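Local coordinates for protein glycoside hydrolase family 31 (Trueperella pyogenes, PDB 5I0F) that probably degrades cycloalternan, a cyclic glucose oligosaccharide, by hydrolysing its alpha-glucosidic linkages through a covalent glycosyl-enzyme intermediate, at residues L211-A216 and G518-Q523; G296-G301 and I587-S592; W558-A563 and T583-M588; T691-E696 and G711-R716. One frame throughout, in Å; residues are numbered along the deposited sequence.

Interactions 2 and 3 flank one strand, 587-590, of the parallel eight-stranded barrel beneath the sugar pocket. Interaction 2 joins the first and last barrel strands, 297-300 and 587-590, and carries His591 to the bound glucose. Interaction 3 pairs the same strand 587-590 with its other neighbour, 558-561; the two centres lie about 8 Å apart, and Gln589 NE2 bonds Asp561 OD1 at 2.9 Å between them. Interaction 1, its centre about 20 Å from that of interaction 3, docks strand 212-219 on a barrel loop, with the side chain of Leu211 about 12 Å from the bound beta-D-glucopyranose. Interaction 4 lies within the C-terminal domain, its nearest atoms about 11 Å from interaction 3.

Interaction 1. Residues L211-A216 and G518-Q523; sequences LPMPFA and GFTGSQ
Proline rings and the Phe519 ring make the apolar part of this junction, where strand 212-219 of a five-stranded mixed sheet meets the loop that follows barrel strand 513-515. Pro212 and Pro214 each cross the phenylalanine side chain at about a right angle: Pro212 CG reaches Phe519 CD1 at 4.0 Å, and Pro214 CD lies 3.6 Å from Phe519 CZ. With Phe519 CG placed anti to the backbone nitrogen (chi1 -156°), a side chain that starts away from the strand still brings its ring back to the two prolines. Leu211 adds its CD2 branch, resting on the Gly518-Phe519 peptide.

The second group consists of CA-H...O contacts. Leu211 CA approaches Gly518 O at 3.5 Å, and Phe519 CA approaches Pro212 O at the same 3.5 Å, the latter nearly straight at 172°.

Sulfur and amide form the third. Met213, extended beyond CG, meets Gln523 from the opposite direction, with SD 3.4 Å from Gln523 NE2. Gln523 NE2 donates to Cys553 O, while Gln523 OE1 accepts Gly521 N at 2.9 Å in the carbonyl plane. Within the loop's type II turn, Ser522 OG accepts the Phe519 N-H.

Several backbone amides of the loop are thus bonded within its own turn, and the cross-contact relies on packing and weak C-H donors; Pro212 O, buried here, finds no conventional partner.

Interaction 2. Residues G296-G301 and I587-S592; sequences GLWASG and IMQYHS. With BGC (beta-D-glucopyranose), chain C.
His591 is the residue through which this strand pair touches the sugar. Its NE2 donates to O4 of the bound glucose at 2.9 Å and shares a second hydrogen bond, of undecided direction, with O3. On the other side of the imidazole, ND1 makes a short but bent, weak bond to Ser300 OG (2.7 Å, 117° at the hydrogen). The serine hydroxyl stands anti to its own backbone nitrogen (chi1 179°), which turns it to the histidine. A water tied to Ser300 OG also donates to Gln589 OE1, while Asp561 takes the NE2 end of that glutamine, a second shell that probably helps position the first. Glu330, Asp532 and Arg516 also bond the sugar.

Behind these groups the two strands run parallel. Met588 O accepts Trp298 N at 2.9 Å in its carbonyl plane, and Trp298 O accepts Tyr590 N at 3.2 Å. Another water links Gly296 O to Met588 N.

Side chains on the two faces pack across the pair. Ile587 CG2 sits over the five-membered ring of Trp298, 4.0 Å from its centroid and 12° off the normal. On the opposite face Ala299 CA lies over the Tyr590 ring, whose hydroxyl bonds His317 of helix 307-320.

Here the first and eighth strands close the family 31 TIM barrel, and His591, just beyond the C-terminal end of the last strand, reaches the substrate, as the (beta/alpha)8 fold characteristically arranges.

Interaction 3. Residues W558-A563 and T583-M588; sequences WGWDLA and TFMPIM
The torsions of Trp558, Trp560 and Met585 bring two indoles to one sulfur. Trp558 carries CG anti to its backbone nitrogen (chi1 176°), whereas Trp560 has CG between nitrogen and carbonyl carbon (chi1 67°); Met585, with CG beside its own nitrogen and the chain extended beyond, runs alongside Trp558 in the same direction. Its SD arrives in the plane of the Trp558 ring, at the edge, 3.9 Å from CZ3. The same atom meets Trp560 obliquely, 3.3 Å from NE1, making two Met-aromatic contacts. Pro586 presses its CB to 3.2 Å from Trp558 O, and that oxygen also accepts Ile587 N at 3.0 Å, the donor lying well above the carbonyl plane. Gly559 CA comes within 3.4 Å of Ile587 O, which occupies the space a CB would need.

These segments bound the beta-alpha-beta unit through helix 572-583. The sulfur, touching both indoles, probably adds dispersion and sulfur-aromatic attraction to the single backbone hydrogen bond.

Interaction 4. Residues T691-E696 and G711-R716; sequences TTYLPE and GHLVTR
Leu694 O is gripped by two consecutive amides: Gly711 N donates at 2.8 Å from above the carbonyl plane, and His712 N adds a weak bond at 3.2 Å. Two residues facing one make a G1 beta bulge, with glycine at its positive-phi position; Leu694 N returns a bond to His712 O at 3.0 Å. The regular antiparallel ladder begins at Thr692 and Val714, a hydrogen-bonded pair with reciprocal bonds of 2.9 Å, between Thr692 N and Val714 O and between Val714 N and Thr692 O.

On one face, Thr691 OG1 and Thr715 OG1 share a hydrogen bond of 2.8 Å. Both hydroxyls lie anti to their carbonyl carbons (chi1 -66° and -62°), which lets them meet across a non-hydrogen-bonded pair. Leu713 CD2 lies at the edge of the Tyr693 ring, whose hydroxyl bonds Asp661. On the other face the Leu694 and Val714 side chains cross at about a right angle, Leu694 CD1 3.7 Å from Val714 CG1.

This two-stranded piece of the C-terminal domain therefore pairs a hydroxyl-hydroxyl bond near the rim with Leu694-Val714 packing against Tyr726 of strand 725-728.

Interaction 1. Residues L211-A216 and G518-Q523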
loop_
_atom_site.group_PDB
_atom_site.type_symbol
_atom_site.label_atom_id
_atom_site.label_comp_id
_atom_site.label_asym_id
_atom_site.label_seq_id
_atom_site.Cartn_x
_atom_site.Cartn_y
_atom_site.Cartn_z
ATOM N N LEU A 211 -2.580 0.459 1.526
ATOM C CA LEU A 211 -3.203 1.782 1.631
ATOM C C LEU A 211 -4.519 1.710 2.425
ATOM O O LEU A 211 -5.627 1.911 1.866
ATOM C CB LEU A 211 -3.438 2.331 0.222
ATOM C CG LEU A 211 -3.284 3.833 0.013
ATOM C CD1 LEU A 211 -3.570 4.195 -1.443
ATOM C CD2 LEU A 211 -4.188 4.624 0.932
ATOM N N PRO A 212 -4.414 1.438 3.733
ATOM C CA PRO A 212 -5.606 1.389 4.569
ATOM C C PRO A 212 -5.988 2.799 5.011
ATOM O O PRO A 212 -5.165 3.712 4.932
ATOM C CB PRO A 212 -5.136 0.578 5.776
ATOM C CG PRO A 212 -3.696 0.924 5.900
ATOM C CD PRO A 212 -3.194 1.105 4.491
ATOM N N MET A 213 -7.213 2.954 5.484
ATOM C CA MET A 213 -7.649 4.170 6.205
ATOM C C MET A 213 -8.652 3.788 7.287
ATOM O O MET A 213 -9.432 2.853 7.100
ATOM C CB MET A 213 -8.276 5.181 5.252
ATOM C CG MET A 213 -7.312 5.761 4.223
ATOM S SD MET A 213 -8.100 7.031 3.244
ATOM C CE MET A 213 -6.955 7.200 1.871
ATOM N N PRO A 214 -8.640 4.496 8.432
ATOM C CA PRO A 214 -9.607 4.194 9.485
ATOM C C PRO A 214 -10.913 4.970 9.280
ATOM O O PRO A 214 -11.315 5.763 10.135
ATOM C CB PRO A 214 -8.865 4.605 10.751
ATOM C CG PRO A 214 -8.019 5.779 10.302
ATOM C CD PRO A 214 -7.598 5.431 8.899
ATOM N N PHE A 215 -11.574 4.684 8.168
ATOM C CA PHE A 215 -12.752 5.427 7.695
ATOM C C PHE A 215 -13.591 4.498 6.854
ATOM O O PHE A 215 -13.035 3.677 6.104
ATOM C CB PHE A 215 -12.351 6.649 6.834
ATOM C CG PHE A 215 -13.429 7.094 5.855
ATOM C CD1 PHE A 215 -14.463 7.919 6.266
ATOM C CD2 PHE A 215 -13.413 6.669 4.537
ATOM C CE1 PHE A 215 -15.461 8.300 5.386
ATOM C CE2 PHE A 215 -14.418 7.044 3.647
ATOM C CZ PHE A 215 -15.430 7.882 4.074
ATOM N N ALA A 216 -14.909 4.637 6.951
ATOM C CA ALA A 216 -15.842 3.968 6.033
ATOM C C ALA A 216 -17.156 4.724 5.959
ATOM O O ALA A 216 -17.521 5.443 6.882
ATOM C CB ALA A 216 -16.091 2.533 6.476
ATOM N N GLY A 518 0.081 4.203 1.486
ATOM C CA GLY A 518 -0.527 5.413 2.014
ATOM C C GLY A 518 -1.420 5.193 3.223
ATOM O O GLY A 518 -1.534 4.080 3.754
ATOM N N PHE A 519 -2.043 6.298 3.649
ATOM C CA PHE A 519 -2.881 6.372 4.828
ATOM C C PHE A 519 -3.755 7.634 4.687
ATOM O O PHE A 519 -3.739 8.293 3.645
ATOM C CB PHE A 519 -2.021 6.403 6.123
ATOM C CG PHE A 519 -2.748 5.907 7.351
ATOM C CD1 PHE A 519 -3.011 4.567 7.519
ATOM C CD2 PHE A 519 -3.155 6.796 8.343
ATOM C CE1 PHE A 519 -3.672 4.091 8.656
ATOM C CE2 PHE A 519 -3.826 6.350 9.470
ATOM C CZ PHE A 519 -4.100 5.001 9.635
ATOM N N THR A 520 -4.557 7.944 5.691
ATOM C CA THR A 520 -5.300 9.209 5.740
ATOM C C THR A 520 -4.355 10.367 5.419
ATOM O O THR A 520 -3.276 10.444 5.999
ATOM C CB THR A 520 -5.888 9.404 7.148
ATOM O OG1 THR A 520 -6.525 8.199 7.577
ATOM C CG2 THR A 520 -6.884 10.539 7.186
ATOM N N GLY A 521 -4.757 11.231 4.483
ATOM C CA GLY A 521 -3.915 12.307 3.962
ATOM C C GLY A 521 -3.257 12.044 2.614
ATOM O O GLY A 521 -2.916 12.998 1.906
ATOM N N SER A 522 -3.102 10.764 2.235
ATOM C CA SER A 522 -2.585 10.405 0.919
ATOM C C SER A 522 -3.384 10.980 -0.271
ATOM O O SER A 522 -2.810 11.179 -1.355
ATOM C CB SER A 522 -2.422 8.887 0.779
ATOM O OG SER A 522 -1.415 8.420 1.663
ATOM N N GLN A 523 -4.661 11.289 -0.048
ATOM C CA GLN A 523 -5.536 11.879 -1.072
ATOM C C GLN A 523 -4.919 13.152 -1.716
ATOM O O GLN A 523 -5.106 13.394 -2.916
ATOM C CB GLN A 523 -6.900 12.251 -0.484
ATOM C CG GLN A 523 -7.745 11.106 0.068
ATOM C CD GLN A 523 -7.558 10.826 1.557
ATOM O OE1 GLN A 523 -6.510 11.110 2.147
ATOM N NE2 GLN A 523 -8.580 10.218 2.168
#

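Interaction 2. Residues G296-G301 and I587-S592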
loop_
_atom_site.group_PDB
_atom_site.type_symbol
_atom_site.label_atom_id
_atom_site.label_comp_id
_atom_site.label_asym_id
_atom_site.label_seq_id
_atom_site.Cartn_x
_atom_site.Cartn_y
_atom_site.Cartn_z
ATOM N N GLY A 296 -2.613 9.729 -20.605
ATOM C CA GLY A 296 -2.196 8.862 -21.721
ATOM C C GLY A 296 -1.668 7.517 -21.216
ATOM O O GLY A 296 -1.652 7.256 -20.022
ATOM N N LEU A 297 -1.232 6.649 -22.114
ATOM C CA LEU A 297 -0.667 5.361 -21.684
ATOM C C LEU A 297 0.699 5.556 -21.007
ATOM O O LEU A 297 1.575 6.293 -21.516
ATOM C CB LEU A 297 -0.544 4.412 -22.876
ATOM C CG LEU A 297 0.052 3.028 -22.611
ATOM C CD1 LEU A 297 -0.775 2.279 -21.591
ATOM C CD2 LEU A 297 0.117 2.252 -23.916
ATOM N N TRP A 298 0.864 4.906 -19.861
ATOM C CA TRP A 298 2.139 4.853 -19.157
ATOM C C TRP A 298 2.860 3.551 -19.542
ATOM O O TRP A 298 2.284 2.465 -19.391
ATOM C CB TRP A 298 1.946 4.844 -17.646
ATOM C CG TRP A 298 1.457 6.120 -17.037
ATOM C CD1 TRP A 298 0.453 6.929 -17.490
ATOM C CD2 TRP A 298 1.956 6.720 -15.848
ATOM N NE1 TRP A 298 0.295 8.008 -16.653
ATOM C CE2 TRP A 298 1.211 7.903 -15.632
ATOM C CE3 TRP A 298 2.956 6.370 -14.940
ATOM C CZ2 TRP A 298 1.449 8.754 -14.548
ATOM C CZ3 TRP A 298 3.196 7.210 -13.841
ATOM C CH2 TRP A 298 2.438 8.383 -13.651
ATOM N N ALA A 299 4.099 3.673 -20.005
ATOM C CA ALA A 299 4.953 2.512 -20.335
ATOM C C ALA A 299 5.983 2.289 -19.228
ATOM O O ALA A 299 6.615 3.236 -18.781
ATOM C CB ALA A 299 5.662 2.791 -21.621
ATOM N N SER A 300 6.176 1.043 -18.809
ATOM C CA SER A 300 7.133 0.717 -17.741
ATOM C C SER A 300 7.635 -0.725 -17.915
ATOM O O SER A 300 6.940 -1.586 -18.472
ATOM C CB SER A 300 6.459 0.893 -16.388
ATOM O OG SER A 300 7.322 0.579 -15.297
ATOM N N GLY A 301 8.842 -0.962 -17.436
ATOM C CA GLY A 301 9.426 -2.298 -17.431
ATOM C C GLY A 301 10.704 -2.276 -16.633
ATOM O O GLY A 301 11.634 -1.528 -16.966
ATOM N N ILE A 587 -5.695 5.880 -14.267
ATOM C CA ILE A 587 -4.327 5.779 -14.769
ATOM C C ILE A 587 -4.163 4.439 -15.465
ATOM O O ILE A 587 -4.460 3.378 -14.886
ATOM C CB ILE A 587 -3.277 5.914 -13.659
ATOM C CG1 ILE A 587 -3.497 7.204 -12.847
ATOM C CG2 ILE A 587 -1.869 5.827 -14.218
ATOM C CD1 ILE A 587 -3.338 8.480 -13.622
ATOM N N MET A 588 -3.742 4.516 -16.725
ATOM C CA MET A 588 -3.585 3.358 -17.604
ATOM C C MET A 588 -2.092 3.084 -17.791
ATOM O O MET A 588 -1.369 3.925 -18.348
ATOM C CB MET A 588 -4.256 3.643 -18.953
ATOM C CG MET A 588 -4.162 2.484 -19.926
ATOM S SD MET A 588 -4.750 2.971 -21.561
ATOM C CE MET A 588 -4.762 1.355 -22.337
ATOM N N GLN A 589 -1.635 1.913 -17.357
ATOM C CA GLN A 589 -0.217 1.621 -17.282
ATOM C C GLN A 589 0.076 0.139 -17.388
ATOM O O GLN A 589 -0.583 -0.677 -16.726
ATOM C CB GLN A 589 0.311 2.133 -15.928
ATOM C CG GLN A 589 1.801 1.926 -15.650
ATOM C CD GLN A 589 2.128 0.998 -14.475
ATOM O OE1 GLN A 589 3.207 1.086 -13.892
ATOM N NE2 GLN A 589 1.199 0.108 -14.121
ATOM N N TYR A 590 1.087 -0.208 -18.172
ATOM C CA TYR A 590 1.631 -1.587 -18.166
ATOM C C TYR A 590 3.013 -1.586 -17.512
ATOM O O TYR A 590 3.726 -0.590 -17.548
ATOM C CB TYR A 590 1.632 -2.217 -19.562
ATOM C CG TYR A 590 2.677 -1.683 -20.531
ATOM C CD1 TYR A 590 4.007 -2.115 -20.461
ATOM C CD2 TYR A 590 2.324 -0.777 -21.549
ATOM C CE1 TYR A 590 4.961 -1.635 -21.359
ATOM C CE2 TYR A 590 3.266 -0.304 -22.451
ATOM C CZ TYR A 590 4.577 -0.727 -22.360
ATOM O OH TYR A 590 5.503 -0.254 -23.262
ATOM N N HIS A 591 3.377 -2.724 -16.932
ATOM C CA HIS A 591 4.600 -2.852 -16.136
ATOM C C HIS A 591 5.042 -4.315 -16.066
ATOM O O HIS A 591 4.234 -5.227 -16.237
ATOM C CB HIS A 591 4.348 -2.256 -14.737
ATOM C CG HIS A 591 5.530 -2.279 -13.813
ATOM N ND1 HIS A 591 6.789 -1.876 -14.197
ATOM C CD2 HIS A 591 5.626 -2.593 -12.497
ATOM C CE1 HIS A 591 7.625 -2.017 -13.177
ATOM N NE2 HIS A 591 6.938 -2.441 -12.128
ATOM N N SER A 592 6.321 -4.530 -15.817
ATOM C CA SER A 592 6.863 -5.872 -15.613
ATOM C C SER A 592 7.928 -5.927 -14.520
ATOM O O SER A 592 8.807 -5.052 -14.406
ATOM C CB SER A 592 7.451 -6.428 -16.909
ATOM O OG SER A 592 8.495 -5.606 -17.425
HETATM C C2 BGC C . 7.153 -2.118 -6.977
HETATM C C3 BGC C . 7.355 -2.721 -8.379
HETATM C C4 BGC C . 8.773 -2.422 -8.854
HETATM C C5 BGC C . 9.812 -2.916 -7.835
HETATM C C6 BGC C . 11.192 -2.420 -8.247
HETATM C C1 BGC C . 8.402 -1.683 -6.167
HETATM O O2 BGC C . 5.955 -2.451 -6.248
HETATM O O3 BGC C . 6.381 -2.200 -9.286
HETATM O O4 BGC C . 9.012 -3.037 -10.135
HETATM O O5 BGC C . 9.546 -2.502 -6.470
HETATM O O6 BGC C . 12.210 -3.040 -7.456
HETATM O O HOH W 1 -3.328 7.239 -17.837
HETATM O O HOH W 2 7.120 -4.223 -19.388
HETATM O O HOH W 3 5.741 1.949 -13.295
#

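Interaction 3. Residues W558-A563 and T583-M588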
loop_
_atom_site.group_PDB
_atom_site.type_symbol
_atom_site.label_atom_id
_atom_site.label_comp_id
_atom_site.label_asym_id
_atom_site.label_seq_id
_atom_site.Cartn_x
_atom_site.Cartn_y
_atom_site.Cartn_z
ATOM N N TRP A 558 -5.877 6.731 -9.558
ATOM C CA TRP A 558 -5.525 5.373 -9.272
ATOM C C TRP A 558 -5.324 4.600 -10.560
ATOM O O TRP A 558 -6.060 4.778 -11.531
ATOM C CB TRP A 558 -6.627 4.728 -8.438
ATOM C CG TRP A 558 -6.432 3.281 -8.141
ATOM C CD1 TRP A 558 -5.920 2.745 -7.015
ATOM C CD2 TRP A 558 -6.769 2.184 -8.995
ATOM N NE1 TRP A 558 -5.900 1.367 -7.108
ATOM C CE2 TRP A 558 -6.421 1.001 -8.318
ATOM C CE3 TRP A 558 -7.355 2.086 -10.270
ATOM C CZ2 TRP A 558 -6.648 -0.259 -8.858
ATOM C CZ3 TRP A 558 -7.553 0.836 -10.813
ATOM C CH2 TRP A 558 -7.204 -0.325 -10.111
ATOM N N GLY A 559 -4.360 3.702 -10.545
ATOM C CA GLY A 559 -4.209 2.700 -11.598
ATOM C C GLY A 559 -3.632 1.406 -11.076
ATOM O O GLY A 559 -3.595 1.152 -9.871
ATOM N N TRP A 560 -3.192 0.571 -11.999
ATOM C CA TRP A 560 -2.704 -0.774 -11.675
ATOM C C TRP A 560 -1.838 -1.270 -12.838
ATOM O O TRP A 560 -1.842 -0.688 -13.927
ATOM C CB TRP A 560 -3.883 -1.737 -11.395
ATOM C CG TRP A 560 -4.761 -2.051 -12.624
ATOM C CD1 TRP A 560 -5.429 -1.149 -13.403
ATOM C CD2 TRP A 560 -5.039 -3.349 -13.193
ATOM N NE1 TRP A 560 -6.093 -1.797 -14.422
ATOM C CE2 TRP A 560 -5.876 -3.145 -14.315
ATOM C CE3 TRP A 560 -4.666 -4.655 -12.862
ATOM C CZ2 TRP A 560 -6.344 -4.203 -15.102
ATOM C CZ3 TRP A 560 -5.142 -5.702 -13.626
ATOM C CH2 TRP A 560 -5.965 -5.465 -14.749
ATOM N N ASP A 561 -1.066 -2.315 -12.572
ATOM C CA ASP A 561 -0.255 -2.977 -13.606
ATOM C C ASP A 561 -1.197 -3.839 -14.438
ATOM O O ASP A 561 -1.593 -4.922 -14.014
ATOM C CB ASP A 561 0.780 -3.884 -12.980
ATOM C CG ASP A 561 1.761 -3.161 -12.058
ATOM O OD1 ASP A 561 1.964 -1.911 -12.134
ATOM O OD2 ASP A 561 2.338 -3.899 -11.239
ATOM N N LEU A 562 -1.607 -3.370 -15.601
ATOM C CA LEU A 562 -2.652 -4.090 -16.317
ATOM C C LEU A 562 -2.175 -5.514 -16.656
ATOM O O LEU A 562 -1.051 -5.705 -17.092
ATOM C CB LEU A 562 -3.142 -3.314 -17.558
ATOM C CG LEU A 562 -2.196 -3.130 -18.740
ATOM C CD1 LEU A 562 -2.267 -4.283 -19.750
ATOM C CD2 LEU A 562 -2.480 -1.819 -19.456
ATOM N N ALA A 563 -3.038 -6.506 -16.377
ATOM C CA ALA A 563 -2.771 -7.914 -16.570
ATOM C C ALA A 563 -1.670 -8.511 -15.700
ATOM O O ALA A 563 -1.236 -9.634 -15.955
ATOM C CB ALA A 563 -2.537 -8.218 -18.049
ATOM N N THR A 583 -8.204 0.873 -20.081
ATOM C CA THR A 583 -8.560 2.016 -20.923
ATOM C C THR A 583 -9.620 2.920 -20.272
ATOM O O THR A 583 -9.661 4.131 -20.536
ATOM C CB THR A 583 -9.007 1.509 -22.320
ATOM O OG1 THR A 583 -7.922 0.800 -22.913
ATOM C CG2 THR A 583 -9.417 2.620 -23.267
ATOM N N PHE A 584 -10.481 2.337 -19.437
ATOM C CA PHE A 584 -11.548 3.062 -18.753
ATOM C C PHE A 584 -11.318 3.158 -17.233
ATOM O O PHE A 584 -12.276 3.063 -16.461
ATOM C CB PHE A 584 -12.901 2.389 -19.049
ATOM C CG PHE A 584 -13.293 2.481 -20.492
ATOM C CD1 PHE A 584 -12.865 1.536 -21.408
ATOM C CD2 PHE A 584 -14.031 3.559 -20.942
ATOM C CE1 PHE A 584 -13.199 1.654 -22.748
ATOM C CE2 PHE A 584 -14.379 3.679 -22.287
ATOM C CZ PHE A 584 -13.956 2.724 -23.186
ATOM N N MET A 585 -10.064 3.370 -16.836
ATOM C CA MET A 585 -9.672 3.641 -15.462
ATOM C C MET A 585 -8.820 4.894 -15.385
ATOM O O MET A 585 -8.350 5.375 -16.421
ATOM C CB MET A 585 -8.933 2.430 -14.876
ATOM C CG MET A 585 -9.845 1.220 -14.708
ATOM S SD MET A 585 -9.012 -0.318 -14.244
ATOM C CE MET A 585 -10.335 -1.500 -14.425
ATOM N N PRO A 586 -8.625 5.450 -14.162
ATOM C CA PRO A 586 -7.978 6.780 -14.090
ATOM C C PRO A 586 -6.549 6.838 -14.660
ATOM O O PRO A 586 -6.282 7.684 -15.508
ATOM C CB PRO A 586 -8.019 7.115 -12.591
ATOM C CG PRO A 586 -9.172 6.294 -12.061
ATOM C CD PRO A 586 -9.132 5.019 -12.844
ATOM N N ILE A 587 -5.695 5.880 -14.267
ATOM C CA ILE A 587 -4.327 5.779 -14.769
ATOM C C ILE A 587 -4.163 4.439 -15.465
ATOM O O ILE A 587 -4.460 3.378 -14.886
ATOM C CB ILE A 587 -3.277 5.914 -13.659
ATOM C CG1 ILE A 587 -3.497 7.204 -12.847
ATOM C CG2 ILE A 587 -1.869 5.827 -14.218
ATOM C CD1 ILE A 587 -3.338 8.480 -13.622
ATOM N N MET A 588 -3.742 4.516 -16.725
ATOM C CA MET A 588 -3.585 3.358 -17.604
ATOM C C MET A 588 -2.092 3.084 -17.791
ATOM O O MET A 588 -1.369 3.925 -18.348
ATOM C CB MET A 588 -4.256 3.643 -18.953
ATOM C CG MET A 588 -4.162 2.484 -19.926
ATOM S SD MET A 588 -4.750 2.971 -21.561
ATOM C CE MET A 588 -4.762 1.355 -22.337
#

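Interaction 4. Residues T691-E696 and G711-R716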
loop_
_atom_site.group_PDB
_atom_site.type_symbol
_atom_site.label_atom_id
_atom_site.label_comp_id
_atom_site.label_asym_id
_atom_site.label_seq_id
_atom_site.Cartn_x
_atom_site.Cartn_y
_atom_site.Cartn_z
ATOM N N THR A 691 -23.196 -9.617 -19.130
ATOM C CA THR A 691 -24.390 -8.968 -18.649
ATOM C C THR A 691 -24.076 -7.811 -17.702
ATOM O O THR A 691 -23.255 -7.950 -16.806
ATOM C CB THR A 691 -25.310 -10.021 -18.001
ATOM O OG1 THR A 691 -25.749 -10.927 -19.033
ATOM C CG2 THR A 691 -26.505 -9.373 -17.369
ATOM N N THR A 692 -24.757 -6.689 -17.906
ATOM C CA THR A 692 -24.591 -5.482 -17.114
ATOM C C THR A 692 -25.945 -5.055 -16.531
ATOM O O THR A 692 -26.954 -5.077 -17.239
ATOM C CB THR A 692 -24.013 -4.389 -18.044
ATOM O OG1 THR A 692 -22.747 -4.837 -18.528
ATOM C CG2 THR A 692 -23.826 -3.067 -17.343
ATOM N N TYR A 693 -25.974 -4.687 -15.245
ATOM C CA TYR A 693 -27.160 -4.032 -14.685
ATOM C C TYR A 693 -27.124 -2.546 -15.012
ATOM O O TYR A 693 -26.152 -1.847 -14.670
ATOM C CB TYR A 693 -27.321 -4.249 -13.160
ATOM C CG TYR A 693 -28.548 -3.517 -12.637
ATOM C CD1 TYR A 693 -29.839 -3.965 -12.953
ATOM C CD2 TYR A 693 -28.424 -2.334 -11.901
ATOM C CE1 TYR A 693 -30.968 -3.268 -12.530
ATOM C CE2 TYR A 693 -29.538 -1.647 -11.455
ATOM C CZ TYR A 693 -30.808 -2.111 -11.777
ATOM O OH TYR A 693 -31.899 -1.410 -11.357
ATOM N N LEU A 694 -28.187 -2.059 -15.663
ATOM C CA LEU A 694 -28.353 -0.634 -15.929
ATOM C C LEU A 694 -29.324 -0.054 -14.927
ATOM O O LEU A 694 -30.437 -0.567 -14.779
ATOM C CB LEU A 694 -28.907 -0.377 -17.341
ATOM C CG LEU A 694 -28.080 -0.879 -18.506
ATOM C CD1 LEU A 694 -28.848 -0.632 -19.800
ATOM C CD2 LEU A 694 -26.712 -0.199 -18.529
ATOM N N PRO A 695 -28.926 1.015 -14.229
ATOM C CA PRO A 695 -29.889 1.719 -13.375
ATOM C C PRO A 695 -30.848 2.595 -14.195
ATOM O O PRO A 695 -30.673 2.722 -15.404
ATOM C CB PRO A 695 -28.999 2.550 -12.440
ATOM C CG PRO A 695 -27.681 2.643 -13.099
ATOM C CD PRO A 695 -27.570 1.596 -14.164
ATOM N N GLU A 696 -31.840 3.191 -13.535
ATOM C CA GLU A 696 -32.913 3.934 -14.217
ATOM C C GLU A 696 -32.348 5.050 -15.101
ATOM O O GLU A 696 -31.316 5.640 -14.779
ATOM C CB GLU A 696 -33.900 4.548 -13.210
ATOM C CG GLU A 696 -34.710 3.550 -12.382
ATOM C CD GLU A 696 -35.860 2.898 -13.140
ATOM O OE1 GLU A 696 -36.661 3.606 -13.814
ATOM O OE2 GLU A 696 -35.979 1.654 -13.042
ATOM N N GLY A 711 -32.993 0.242 -15.543
ATOM C CA GLY A 711 -33.721 -0.528 -14.544
ATOM C C GLY A 711 -33.795 -2.008 -14.866
ATOM O O GLY A 711 -34.660 -2.698 -14.348
ATOM N N HIS A 712 -32.879 -2.489 -15.709
ATOM C CA HIS A 712 -32.904 -3.856 -16.236
ATOM C C HIS A 712 -31.490 -4.357 -16.479
ATOM O O HIS A 712 -30.569 -3.562 -16.661
ATOM C CB HIS A 712 -33.647 -3.911 -17.581
ATOM C CG HIS A 712 -35.095 -3.558 -17.492
ATOM N ND1 HIS A 712 -35.608 -2.383 -18.006
ATOM C CD2 HIS A 712 -36.143 -4.219 -16.943
ATOM C CE1 HIS A 712 -36.909 -2.337 -17.772
ATOM N NE2 HIS A 712 -37.257 -3.439 -17.132
ATOM N N LEU A 713 -31.340 -5.678 -16.511
ATOM C CA LEU A 713 -30.115 -6.321 -16.980
ATOM C C LEU A 713 -30.097 -6.278 -18.502
ATOM O O LEU A 713 -31.143 -6.415 -19.126
ATOM C CB LEU A 713 -30.064 -7.776 -16.520
ATOM C CG LEU A 713 -29.970 -7.993 -15.002
ATOM C CD1 LEU A 713 -30.280 -9.441 -14.629
ATOM C CD2 LEU A 713 -28.600 -7.581 -14.489
ATOM N N VAL A 714 -28.920 -6.080 -19.093
ATOM C CA VAL A 714 -28.738 -6.183 -20.547
ATOM C C VAL A 714 -27.546 -7.079 -20.851
ATOM O O VAL A 714 -26.598 -7.124 -20.070
ATOM C CB VAL A 714 -28.553 -4.807 -21.229
ATOM C CG1 VAL A 714 -29.808 -3.975 -21.035
ATOM C CG2 VAL A 714 -27.341 -4.055 -20.694
ATOM N N THR A 715 -27.607 -7.778 -21.985
ATOM C CA THR A 715 -26.540 -8.674 -22.422
ATOM C C THR A 715 -25.914 -8.162 -23.735
ATOM O O THR A 715 -26.600 -7.646 -24.592
ATOM C CB THR A 715 -27.050 -10.115 -22.526
ATOM O OG1 THR A 715 -27.476 -10.536 -21.224
ATOM C CG2 THR A 715 -25.958 -11.069 -22.998
ATOM N N ARG A 716 -24.599 -8.299 -23.842
ATOM C CA ARG A 716 -23.781 -7.711 -24.913
ATOM C C ARG A 716 -22.842 -8.806 -25.400
ATOM O O ARG A 716 -22.174 -9.440 -24.574
ATOM C CB ARG A 716 -22.941 -6.564 -24.301
ATOM C CG ARG A 716 -21.985 -5.791 -25.210
ATOM C CD ARG A 716 -22.791 -5.087 -26.242
ATOM N NE ARG A 716 -22.140 -4.082 -27.069
ATOM C CZ ARG A 716 -21.482 -4.308 -28.199
ATOM N NH1 ARG A 716 -21.148 -5.530 -28.605
ATOM N NH2 ARG A 716 -21.097 -3.264 -28.902
#